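Side-chain contacts in glutathione S-transferase domain (Xanthobacter autotrophicus, PDB 4HZ2), which binds glutathione and probably catalyses transfer reactions that use it: residues B[33-38]-B[179-184]; B[87-92]-B[114-119]; B[95-100]-B[107-112]. All blocks are in the same frame, centred on the assembly; numbering follows the deposited sequence.

Interactions 1 and 2 have centres about 8 Å apart and share a polar knot beside the bound glutathione. Its hub is Lys36 of interaction 1, whose NZ lies 2.7 Å from OE2 of Glu119 in a salt bridge and 3.0 Å from OD1 of Asn89 in a probable hydrogen bond, both partners belonging to interaction 2. Apolar packing adds a second link, CB of Ala182 lying 3.4 Å from CD2 of Leu116. Interaction 3 joins the same two helices as interaction 2, 88-96 and 107-137, but its centre is about 11 Å from that of interaction 2 and about 17 Å from the centre of the chain, away from the glutathione site.

Interaction 1: B[33-38]-B[179-184]; sequences NCWKAA and ADLALF. With GSH (glutathione), chain F.
Trp35 and Phe184 make the aromatic part of this contact between helices 32-43 and 178-187, whose short segments run at 146° to each other. CH2 of Trp35 comes within 3.5 Å of CD2 of Phe184, while the six-membered ring of Trp35 and the Phe184 ring have centroids 5.6 Å apart and planes inclined by 35°. In Trp35 CG is anti to the backbone N (chi1 173°) and CB points toward the other helix, carrying the indole across to Phe184. The apolar contact continues to Leu181, with CD2 4.3 Å from CH2 of Trp35.

Two backbone carbonyls meet carbon atoms. Leu181 O lies at the edge of the indole, near its plane, 3.4 Å from CZ3 of Trp35; Ala182 O is 3.5 Å from CE of Lys36. The far edge of the indole is tied down separately, NE1 bonding to the carbonyl of Asn217.

The polar bonds leave this interface. The extended Lys36 chain brings NZ 2.9 Å from OD1 of Asn33, nearly in line with its C=O bond, and its ammonium also forms a salt bridge with Glu119. Asn33 ND2 bonds to Glu124 and approaches the glutathione sulfur SG2 at 3.7 Å. Hydrophobic packing therefore joins the two helices, whereas the lysine charge, buried and paired with carboxylate, is consistent with a second-shell role in holding Asn33 beside the ligand.

Interaction 2: B[87-92]-B[114-119]; sequences ESNAIL and EWLFFE. With GSH (glutathione), chain F.
Leu116 meets Asn89 first along helix 107-137: its CD2 branch lies 4.0 Å from ND2 of Asn89, the two side chains sliding past each other in opposite directions. The same methyl reaches CD1 of Leu92 at 4.5 Å, a looser apolar touch. Phe117 turns to the dimer interface, where it stacks on Phe117 of the second subunit.

At Glu119 the contact becomes polar. Its chain bends at chi2 (-100°), and OE1 receives ND2 of Asn89 at 2.8 Å with an N-H...O angle of 146°. The donor arrives on the anti side of the carboxylate but tilted out of its plane, which is turned 47° from the amide. Lys36 takes the other oxygen of Glu119 and also OD1 of Asn89, gripping both groups. An alanine at Asn89 would remove both amide ends and this donor to OE1, and the Glu119 carboxylate would probably be freer to turn.

One residue before Asn89, Ser88 N bonds to glutathione O11 at 2.8 Å and Ser88 OG to O12, while Glu87 OE1 accepts from the ligand amine N1. Glutathione's gamma-glutamyl carboxylate thus sits at the N-terminus of helix 88-96, characteristic of the G-site in the thioredoxin-like domain of glutathione S-transferases.

Interaction 3: B[95-100]-B[107-112]; sequences FAEGTP and LARTRV
Matching bends bring Glu97 and Arg109 together: each starts with CG anti to its own backbone N (chi1 -170° in Glu97), then folds at chi2. Neither CB points at the other segment, yet both side-chain ends come nearer to it, and the two chains cross at about a right angle.

The result is a one-point salt bridge. Glu97 OE2 lies 2.9 Å from NH2 of Arg109, but the N-H...O angle is only 129°, so the hydrogen-bond component is weak. The second oxygen makes no matching short bond, since Glu97 OE1 remains 3.8 Å from Arg109 NH1. With the carboxylate and guanidinium planes 42° apart, the groups do not form the coplanar, two-bond pairing that these ions can adopt. NH1 is employed separately, donating to the carbonyl of Pro103, and Leu102 packs against both charged side chains. NH2 also lies close to NH2 of Arg109 from the second subunit, and the nearby carboxylate of Glu97 probably offsets some of that like-charge proximity. Arg109 has two conformers and this geometry belongs to one of them, so the bridge and the closeness to Arg109 of the second subunit may not hold in the other.

The backbone carrying Glu97 is shaped by a type II beta turn from Ala96 to Thr99. Ala96 O receives both Thr99 N at 2.9 Å and Thr99 OG1 at 2.7 Å, while Gly98 takes the positive phi usual at the third position of such a turn. Glu97 thus projects from a turn on the C-terminal side of helix 88-96, and Arg109 from the first turn of helix 107-137. Their pairing spans the linker between the N-terminal thioredoxin-like domain and the all-helical C-terminal domain, the two-domain layout characteristic of the glutathione S-transferase fold.

Interaction 1: B[33-38]-B[179-184]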
loop_
_atom_site.group_PDB
_atom_site.type_symbol
_atom_site.label_atom_id
_atom_site.label_comp_id
_atom_site.label_asym_id
_atom_site.label_seq_id
_atom_site.Cartn_x
_atom_site.Cartn_y
_atom_site.Cartn_z
ATOM N N ASN B 33 -2.612 7.965 10.079
ATOM C CA ASN B 33 -3.094 6.579 9.866
ATOM C C ASN B 33 -4.110 6.185 10.934
ATOM O O ASN B 33 -5.102 5.512 10.627
ATOM C CB ASN B 33 -1.943 5.574 9.787
ATOM C CG ASN B 33 -1.124 5.747 8.513
ATOM O OD1 ASN B 33 -1.686 5.931 7.424
ATOM N ND2 ASN B 33 0.210 5.723 8.640
ATOM N N CYS B 34 -3.889 6.637 12.165
ATOM C CA CYS B 34 -4.823 6.351 13.253
ATOM C C CYS B 34 -6.099 7.171 13.089
ATOM O O CYS B 34 -7.193 6.666 13.358
ATOM C CB CYS B 34 -4.143 6.628 14.598
ATOM S SG CYS B 34 -2.762 5.457 14.867
ATOM N N TRP B 35 -5.965 8.415 12.614
ATOM C CA TRP B 35 -7.126 9.225 12.285
ATOM C C TRP B 35 -8.065 8.484 11.297
ATOM O O TRP B 35 -9.300 8.581 11.423
ATOM C CB TRP B 35 -6.699 10.611 11.743
ATOM C CG TRP B 35 -7.815 11.444 11.217
ATOM C CD1 TRP B 35 -8.526 12.416 11.893
ATOM C CD2 TRP B 35 -8.354 11.406 9.886
ATOM N NE1 TRP B 35 -9.485 12.963 11.062
ATOM C CE2 TRP B 35 -9.390 12.368 9.824
ATOM C CE3 TRP B 35 -8.074 10.636 8.743
ATOM C CZ2 TRP B 35 -10.136 12.588 8.662
ATOM C CZ3 TRP B 35 -8.819 10.858 7.584
ATOM C CH2 TRP B 35 -9.835 11.830 7.555
ATOM N N LYS B 36 -7.499 7.783 10.298
ATOM C CA LYS B 36 -8.335 7.066 9.313
ATOM C C LYS B 36 -9.283 6.120 10.043
ATOM O O LYS B 36 -10.474 6.037 9.714
ATOM C CB LYS B 36 -7.512 6.221 8.334
ATOM C CG LYS B 36 -6.607 7.047 7.401
ATOM C CD LYS B 36 -5.598 6.143 6.713
ATOM C CE LYS B 36 -4.570 6.865 5.864
ATOM N NZ LYS B 36 -3.593 5.887 5.294
ATOM N N ALA B 37 -8.721 5.385 11.003
ATOM C CA ALA B 37 -9.498 4.373 11.714
ATOM C C ALA B 37 -10.587 5.048 12.552
ATOM O O ALA B 37 -11.762 4.653 12.481
ATOM C CB ALA B 37 -8.619 3.476 12.603
ATOM N N ALA B 38 -10.217 6.046 13.358
ATOM C CA ALA B 38 -11.216 6.734 14.179
ATOM C C ALA B 38 -12.298 7.373 13.297
ATOM O O ALA B 38 -13.509 7.319 13.619
ATOM C CB ALA B 38 -10.572 7.773 15.090
ATOM N N ALA B 179 -11.406 6.662 -0.537
ATOM C CA ALA B 179 -10.200 7.168 -1.206
ATOM C C ALA B 179 -9.919 8.607 -0.751
ATOM O O ALA B 179 -8.770 8.945 -0.423
ATOM C CB ALA B 179 -10.356 7.092 -2.706
ATOM N N ASP B 180 -10.959 9.457 -0.702
ATOM C CA ASP B 180 -10.751 10.822 -0.209
ATOM C C ASP B 180 -10.268 10.806 1.239
ATOM O O ASP B 180 -9.372 11.555 1.613
ATOM C CB ASP B 180 -11.994 11.702 -0.359
ATOM C CG ASP B 180 -12.533 11.693 -1.767
ATOM O OD1 ASP B 180 -11.989 12.411 -2.662
ATOM O OD2 ASP B 180 -13.458 10.907 -2.037
ATOM N N LEU B 181 -10.889 9.976 2.087
ATOM C CA LEU B 181 -10.461 9.903 3.488
ATOM C C LEU B 181 -8.978 9.499 3.606
ATOM O O LEU B 181 -8.228 10.128 4.359
ATOM C CB LEU B 181 -11.335 8.921 4.293
ATOM C CG LEU B 181 -12.835 9.218 4.413
ATOM C CD1 LEU B 181 -13.553 8.210 5.327
ATOM C CD2 LEU B 181 -13.047 10.647 4.921
ATOM N N ALA B 182 -8.570 8.466 2.855
ATOM C CA ALA B 182 -7.217 7.954 2.961
ATOM C C ALA B 182 -6.177 9.025 2.621
ATOM O O ALA B 182 -5.149 9.112 3.285
ATOM C CB ALA B 182 -6.989 6.711 2.102
ATOM N N LEU B 183 -6.441 9.828 1.585
ATOM C CA LEU B 183 -5.474 10.861 1.171
ATOM C C LEU B 183 -5.645 12.161 1.963
ATOM O O LEU B 183 -4.699 12.965 2.064
ATOM C CB LEU B 183 -5.512 11.087 -0.348
ATOM C CG LEU B 183 -4.766 9.945 -1.081
ATOM C CD1 LEU B 183 -5.323 9.654 -2.464
ATOM C CD2 LEU B 183 -3.256 10.164 -1.125
ATOM N N PHE B 184 -6.825 12.357 2.553
ATOM C CA PHE B 184 -7.057 13.538 3.377
ATOM C C PHE B 184 -6.265 13.448 4.685
ATOM O O PHE B 184 -5.775 14.461 5.204
ATOM C CB PHE B 184 -8.544 13.705 3.645
ATOM C CG PHE B 184 -8.902 14.907 4.476
ATOM C CD1 PHE B 184 -9.224 16.116 3.863
ATOM C CD2 PHE B 184 -8.955 14.826 5.888
ATOM C CE1 PHE B 184 -9.612 17.206 4.620
ATOM C CE2 PHE B 184 -9.341 15.922 6.640
ATOM C CZ PHE B 184 -9.653 17.117 6.003
HETATM N N1 GSH F . 0.783 0.482 6.471
HETATM C CA1 GSH F . 0.490 0.928 7.879
HETATM C C1 GSH F . -0.898 1.518 7.989
HETATM O O11 GSH F . -1.599 1.238 9.001
HETATM O O12 GSH F . -1.309 2.293 7.065
HETATM C CB1 GSH F . 1.505 1.954 8.374
HETATM C CG1 GSH F . 1.145 2.341 9.795
HETATM C CD1 GSH F . 2.292 3.020 10.509
HETATM O OE1 GSH F . 3.298 3.368 9.887
HETATM N N2 GSH F . 2.113 3.220 11.828
HETATM C CA2 GSH F . 3.112 3.921 12.635
HETATM C C2 GSH F . 3.704 3.002 13.670
HETATM O O2 GSH F . 2.978 2.201 14.295
HETATM C CB2 GSH F . 2.507 5.249 13.175
HETATM S SG2 GSH F . 1.703 6.344 11.921
HETATM N N3 GSH F . 5.023 3.074 13.882
HETATM C CA3 GSH F . 5.847 1.884 14.084
HETATM C C3 GSH F . 6.451 1.748 15.466
HETATM O O31 GSH F . 7.046 0.682 15.754
HETATM O O32 GSH F . 6.338 2.700 16.269
#

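Interaction 2: B[87-92]-B[114-119]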
loop_
_atom_site.group_PDB
_atom_site.type_symbol
_atom_site.label_atom_id
_atom_site.label_comp_id
_atom_site.label_asym_id
_atom_site.label_seq_id
_atom_site.Cartn_x
_atom_site.Cartn_y
_atom_site.Cartn_z
ATOM N N GLU B 87 -3.643 -2.355 9.660
ATOM C CA GLU B 87 -3.478 -1.654 8.367
ATOM C C GLU B 87 -4.592 -0.638 8.144
ATOM O O GLU B 87 -5.735 -0.987 7.815
ATOM C CB GLU B 87 -3.350 -2.610 7.162
ATOM C CG GLU B 87 -2.055 -3.404 7.176
ATOM C CD GLU B 87 -0.852 -2.482 7.046
ATOM O OE1 GLU B 87 -0.956 -1.482 6.273
ATOM O OE2 GLU B 87 0.185 -2.744 7.697
ATOM N N SER B 88 -4.258 0.634 8.285
ATOM C CA SER B 88 -5.283 1.670 8.249
ATOM C C SER B 88 -6.174 1.605 7.014
ATOM O O SER B 88 -7.364 1.869 7.116
ATOM C CB SER B 88 -4.675 3.073 8.426
ATOM O OG SER B 88 -3.826 3.388 7.342
ATOM N N ASN B 89 -5.606 1.324 5.836
ATOM C CA ASN B 89 -6.442 1.320 4.648
ATOM C C ASN B 89 -7.335 0.061 4.576
ATOM O O ASN B 89 -8.443 0.089 3.981
ATOM C CB ASN B 89 -5.609 1.495 3.383
ATOM C CG ASN B 89 -5.061 2.931 3.215
ATOM O OD1 ASN B 89 -5.322 3.818 4.022
ATOM N ND2 ASN B 89 -4.317 3.146 2.144
ATOM N N ALA B 90 -6.867 -1.038 5.175
ATOM C CA ALA B 90 -7.713 -2.252 5.336
ATOM C C ALA B 90 -8.821 -1.974 6.334
ATOM O O ALA B 90 -9.943 -2.442 6.155
ATOM C CB ALA B 90 -6.873 -3.455 5.797
ATOM N N ILE B 91 -8.530 -1.193 7.371
ATOM C CA ILE B 91 -9.581 -0.798 8.345
ATOM C C ILE B 91 -10.639 0.089 7.655
ATOM O O ILE B 91 -11.848 -0.049 7.866
ATOM C CB ILE B 91 -8.957 -0.096 9.559
ATOM C CG1 ILE B 91 -8.155 -1.123 10.369
ATOM C CG2 ILE B 91 -10.022 0.574 10.446
ATOM C CD1 ILE B 91 -7.127 -0.525 11.313
ATOM N N LEU B 92 -10.196 0.993 6.775
ATOM C CA LEU B 92 -11.157 1.784 6.017
ATOM C C LEU B 92 -12.049 0.886 5.172
ATOM O O LEU B 92 -13.259 1.064 5.147
ATOM C CB LEU B 92 -10.450 2.761 5.064
ATOM C CG LEU B 92 -9.777 4.036 5.638
ATOM C CD1 LEU B 92 -8.925 4.800 4.600
ATOM C CD2 LEU B 92 -10.807 4.949 6.361
ATOM N N GLU B 114 -7.086 1.767 -6.279
ATOM C CA GLU B 114 -5.903 2.414 -6.881
ATOM C C GLU B 114 -5.399 3.569 -6.028
ATOM O O GLU B 114 -4.199 3.675 -5.755
ATOM C CB GLU B 114 -6.201 2.886 -8.306
ATOM C CG GLU B 114 -6.469 1.746 -9.256
ATOM C CD GLU B 114 -6.862 2.245 -10.629
ATOM O OE1 GLU B 114 -7.187 3.459 -10.727
ATOM O OE2 GLU B 114 -6.874 1.438 -11.592
ATOM N N TRP B 115 -6.309 4.434 -5.591
ATOM C CA TRP B 115 -5.895 5.544 -4.738
ATOM C C TRP B 115 -5.352 5.052 -3.386
ATOM O O TRP B 115 -4.431 5.669 -2.830
ATOM C CB TRP B 115 -7.037 6.550 -4.517
ATOM C CG TRP B 115 -7.359 7.336 -5.707
ATOM C CD1 TRP B 115 -8.560 7.371 -6.387
ATOM C CD2 TRP B 115 -6.516 8.325 -6.333
ATOM N NE1 TRP B 115 -8.479 8.275 -7.444
ATOM C CE2 TRP B 115 -7.258 8.901 -7.389
ATOM C CE3 TRP B 115 -5.213 8.786 -6.090
ATOM C CZ2 TRP B 115 -6.713 9.862 -8.248
ATOM C CZ3 TRP B 115 -4.672 9.784 -6.940
ATOM C CH2 TRP B 115 -5.441 10.308 -7.999
ATOM N N LEU B 116 -5.921 3.972 -2.842
ATOM C CA LEU B 116 -5.418 3.493 -1.550
ATOM C C LEU B 116 -3.992 2.951 -1.676
ATOM O O LEU B 116 -3.185 3.134 -0.749
ATOM C CB LEU B 116 -6.330 2.382 -0.979
ATOM C CG LEU B 116 -7.783 2.757 -0.686
ATOM C CD1 LEU B 116 -8.540 1.548 -0.158
ATOM C CD2 LEU B 116 -7.850 3.900 0.343
ATOM N N PHE B 117 -3.669 2.251 -2.778
ATOM C CA PHE B 117 -2.306 1.764 -2.930
ATOM C C PHE B 117 -1.341 2.893 -3.297
ATOM O O PHE B 117 -0.192 2.934 -2.813
ATOM C CB PHE B 117 -2.220 0.552 -3.891
ATOM C CG PHE B 117 -2.857 -0.666 -3.324
ATOM C CD1 PHE B 117 -2.268 -1.337 -2.256
ATOM C CD2 PHE B 117 -4.060 -1.105 -3.822
ATOM C CE1 PHE B 117 -2.873 -2.468 -1.681
ATOM C CE2 PHE B 117 -4.700 -2.222 -3.263
ATOM C CZ PHE B 117 -4.094 -2.913 -2.192
ATOM N N PHE B 118 -1.816 3.824 -4.132
ATOM C CA PHE B 118 -1.054 5.055 -4.353
ATOM C C PHE B 118 -0.726 5.741 -3.037
ATOM O O PHE B 118 0.422 6.169 -2.794
ATOM C CB PHE B 118 -1.800 6.011 -5.309
ATOM C CG PHE B 118 -1.268 7.418 -5.312
ATOM C CD1 PHE B 118 -0.195 7.777 -6.138
ATOM C CD2 PHE B 118 -1.888 8.415 -4.543
ATOM C CE1 PHE B 118 0.264 9.093 -6.150
ATOM C CE2 PHE B 118 -1.431 9.726 -4.555
ATOM C CZ PHE B 118 -0.364 10.068 -5.386
ATOM N N GLU B 119 -1.727 5.842 -2.162
ATOM C CA GLU B 119 -1.492 6.491 -0.890
ATOM C C GLU B 119 -0.360 5.791 -0.104
ATOM O O GLU B 119 0.528 6.435 0.475
ATOM C CB GLU B 119 -2.788 6.587 -0.057
ATOM C CG GLU B 119 -2.609 7.430 1.172
ATOM C CD GLU B 119 -2.395 6.602 2.460
ATOM O OE1 GLU B 119 -2.574 5.369 2.436
ATOM O OE2 GLU B 119 -2.036 7.191 3.507
HETATM N N1 GSH F . 0.783 0.482 6.471
HETATM C CA1 GSH F . 0.490 0.928 7.879
HETATM C C1 GSH F . -0.898 1.518 7.989
HETATM O O11 GSH F . -1.599 1.238 9.001
HETATM O O12 GSH F . -1.309 2.293 7.065
HETATM C CB1 GSH F . 1.505 1.954 8.374
HETATM C CG1 GSH F . 1.145 2.341 9.795
HETATM C CD1 GSH F . 2.292 3.020 10.509
HETATM O OE1 GSH F . 3.298 3.368 9.887
HETATM N N2 GSH F . 2.113 3.220 11.828
HETATM C CA2 GSH F . 3.112 3.921 12.635
HETATM C C2 GSH F . 3.704 3.002 13.670
HETATM O O2 GSH F . 2.978 2.201 14.295
HETATM C CB2 GSH F . 2.507 5.249 13.175
HETATM S SG2 GSH F . 1.703 6.344 11.921
HETATM N N3 GSH F . 5.023 3.074 13.882
HETATM C CA3 GSH F . 5.847 1.884 14.084
HETATM C C3 GSH F . 6.451 1.748 15.466
HETATM O O31 GSH F . 7.046 0.682 15.754
HETATM O O32 GSH F . 6.338 2.700 16.269
#

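Interaction 3: B[95-100]-B[107-112]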
loop_
_atom_site.group_PDB
_atom_site.type_symbol
_atom_site.label_atom_id
_atom_site.label_comp_id
_atom_site.label_asym_id
_atom_site.label_seq_id
_atom_site.Cartn_x
_atom_site.Cartn_y
_atom_site.Cartn_z
ATOM N N PHE B 95 -14.719 -1.337 7.527
ATOM C CA PHE B 95 -15.885 -0.618 8.060
ATOM C C PHE B 95 -16.721 0.151 7.045
ATOM O O PHE B 95 -17.886 0.430 7.300
ATOM C CB PHE B 95 -15.475 0.274 9.225
ATOM C CG PHE B 95 -15.008 -0.518 10.410
ATOM C CD1 PHE B 95 -13.646 -0.689 10.639
ATOM C CD2 PHE B 95 -15.931 -1.172 11.239
ATOM C CE1 PHE B 95 -13.191 -1.451 11.691
ATOM C CE2 PHE B 95 -15.479 -1.946 12.312
ATOM C CZ PHE B 95 -14.098 -2.060 12.551
ATOM N N ALA B 96 -16.142 0.501 5.890
ATOM C CA ALA B 96 -16.914 1.230 4.903
ATOM C C ALA B 96 -17.770 0.314 4.043
ATOM O O ALA B 96 -18.693 0.770 3.362
ATOM C CB ALA B 96 -15.999 2.064 4.053
ATOM N N GLU B 97 -17.509 -0.992 4.129
ATOM C CA GLU B 97 -18.221 -1.975 3.328
ATOM C C GLU B 97 -19.725 -1.858 3.568
ATOM O O GLU B 97 -20.176 -1.842 4.725
ATOM C CB GLU B 97 -17.706 -3.377 3.685
ATOM C CG GLU B 97 -18.158 -4.501 2.784
ATOM C CD GLU B 97 -17.615 -4.382 1.368
ATOM O OE1 GLU B 97 -18.445 -4.161 0.468
ATOM O OE2 GLU B 97 -16.368 -4.528 1.150
ATOM N N GLY B 98 -20.500 -1.761 2.483
ATOM C CA GLY B 98 -21.977 -1.642 2.555
ATOM C C GLY B 98 -22.494 -0.255 2.934
ATOM O O GLY B 98 -23.682 -0.081 3.227
ATOM N N THR B 99 -21.594 0.732 2.949
ATOM C CA THR B 99 -21.964 2.136 3.182
ATOM C C THR B 99 -21.651 2.959 1.917
ATOM O O THR B 99 -20.930 2.499 1.040
ATOM C CB THR B 99 -21.191 2.763 4.372
ATOM O OG1 THR B 99 -19.854 3.147 3.966
ATOM C CG2 THR B 99 -21.128 1.794 5.542
ATOM N N PRO B 100 -22.202 4.174 1.818
ATOM C CA PRO B 100 -21.877 4.992 0.644
ATOM C C PRO B 100 -20.400 5.382 0.598
ATOM O O PRO B 100 -19.941 5.952 -0.416
ATOM C CB PRO B 100 -22.743 6.249 0.823
ATOM C CG PRO B 100 -23.807 5.877 1.818
ATOM C CD PRO B 100 -23.268 4.759 2.662
ATOM N N LEU B 107 -15.798 -0.813 -11.476
ATOM C CA LEU B 107 -14.844 0.249 -11.796
ATOM C C LEU B 107 -14.661 1.204 -10.640
ATOM O O LEU B 107 -13.524 1.575 -10.337
ATOM C CB LEU B 107 -15.293 1.043 -13.035
ATOM C CG LEU B 107 -14.360 2.166 -13.492
ATOM C CD1 LEU B 107 -13.032 1.587 -13.958
ATOM C CD2 LEU B 107 -15.002 3.013 -14.586
ATOM N N ALA B 108 -15.759 1.620 -9.989
ATOM C CA ALA B 108 -15.628 2.611 -8.926
ATOM C C ALA B 108 -14.807 2.038 -7.753
ATOM O O ALA B 108 -13.932 2.730 -7.182
ATOM C CB ALA B 108 -16.986 3.131 -8.445
ATOM N N ARG B 109 -15.074 0.804 -7.358
ATOM C CA ARG B 109 -14.313 0.185 -6.269
ATOM C C ARG B 109 -12.837 0.064 -6.664
ATOM O O ARG B 109 -11.927 0.288 -5.858
ATOM C CB ARG B 109 -14.881 -1.197 -5.983
ATOM C CG ARG B 109 -14.072 -1.979 -4.983
ATOM C CD ARG B 109 -14.204 -1.409 -3.583
ATOM N NE ARG B 109 -14.010 -2.460 -2.594
ATOM C CZ ARG B 109 -14.996 -3.184 -2.075
ATOM N NH1 ARG B 109 -16.254 -2.967 -2.443
ATOM N NH2 ARG B 109 -14.725 -4.128 -1.182
ATOM N N THR B 110 -12.608 -0.328 -7.923
ATOM C CA THR B 110 -11.228 -0.447 -8.383
ATOM C C THR B 110 -10.500 0.899 -8.350
ATOM O O THR B 110 -9.319 0.974 -7.941
ATOM C CB THR B 110 -11.167 -1.085 -9.758
ATOM O OG1 THR B 110 -11.494 -2.462 -9.605
ATOM C CG2 THR B 110 -9.768 -0.979 -10.364
ATOM N N ARG B 111 -11.193 1.963 -8.762
ATOM C CA ARG B 111 -10.589 3.303 -8.664
ATOM C C ARG B 111 -10.252 3.652 -7.221
ATOM O O ARG B 111 -9.192 4.244 -6.947
ATOM C CB ARG B 111 -11.466 4.389 -9.282
ATOM C CG ARG B 111 -11.648 4.208 -10.778
ATOM C CD ARG B 111 -10.314 4.257 -11.495
ATOM N NE ARG B 111 -10.504 4.298 -12.943
ATOM C CZ ARG B 111 -9.653 3.770 -13.815
ATOM N NH1 ARG B 111 -8.553 3.182 -13.361
ATOM N NH2 ARG B 111 -9.907 3.849 -15.126
ATOM N N VAL B 112 -11.145 3.271 -6.289
ATOM C CA VAL B 112 -10.844 3.467 -4.876
ATOM C C VAL B 112 -9.559 2.694 -4.489
ATOM O O VAL B 112 -8.655 3.240 -3.852
ATOM C CB VAL B 112 -12.005 3.031 -3.943
ATOM C CG1 VAL B 112 -11.506 2.980 -2.494
ATOM C CG2 VAL B 112 -13.184 3.978 -4.061
#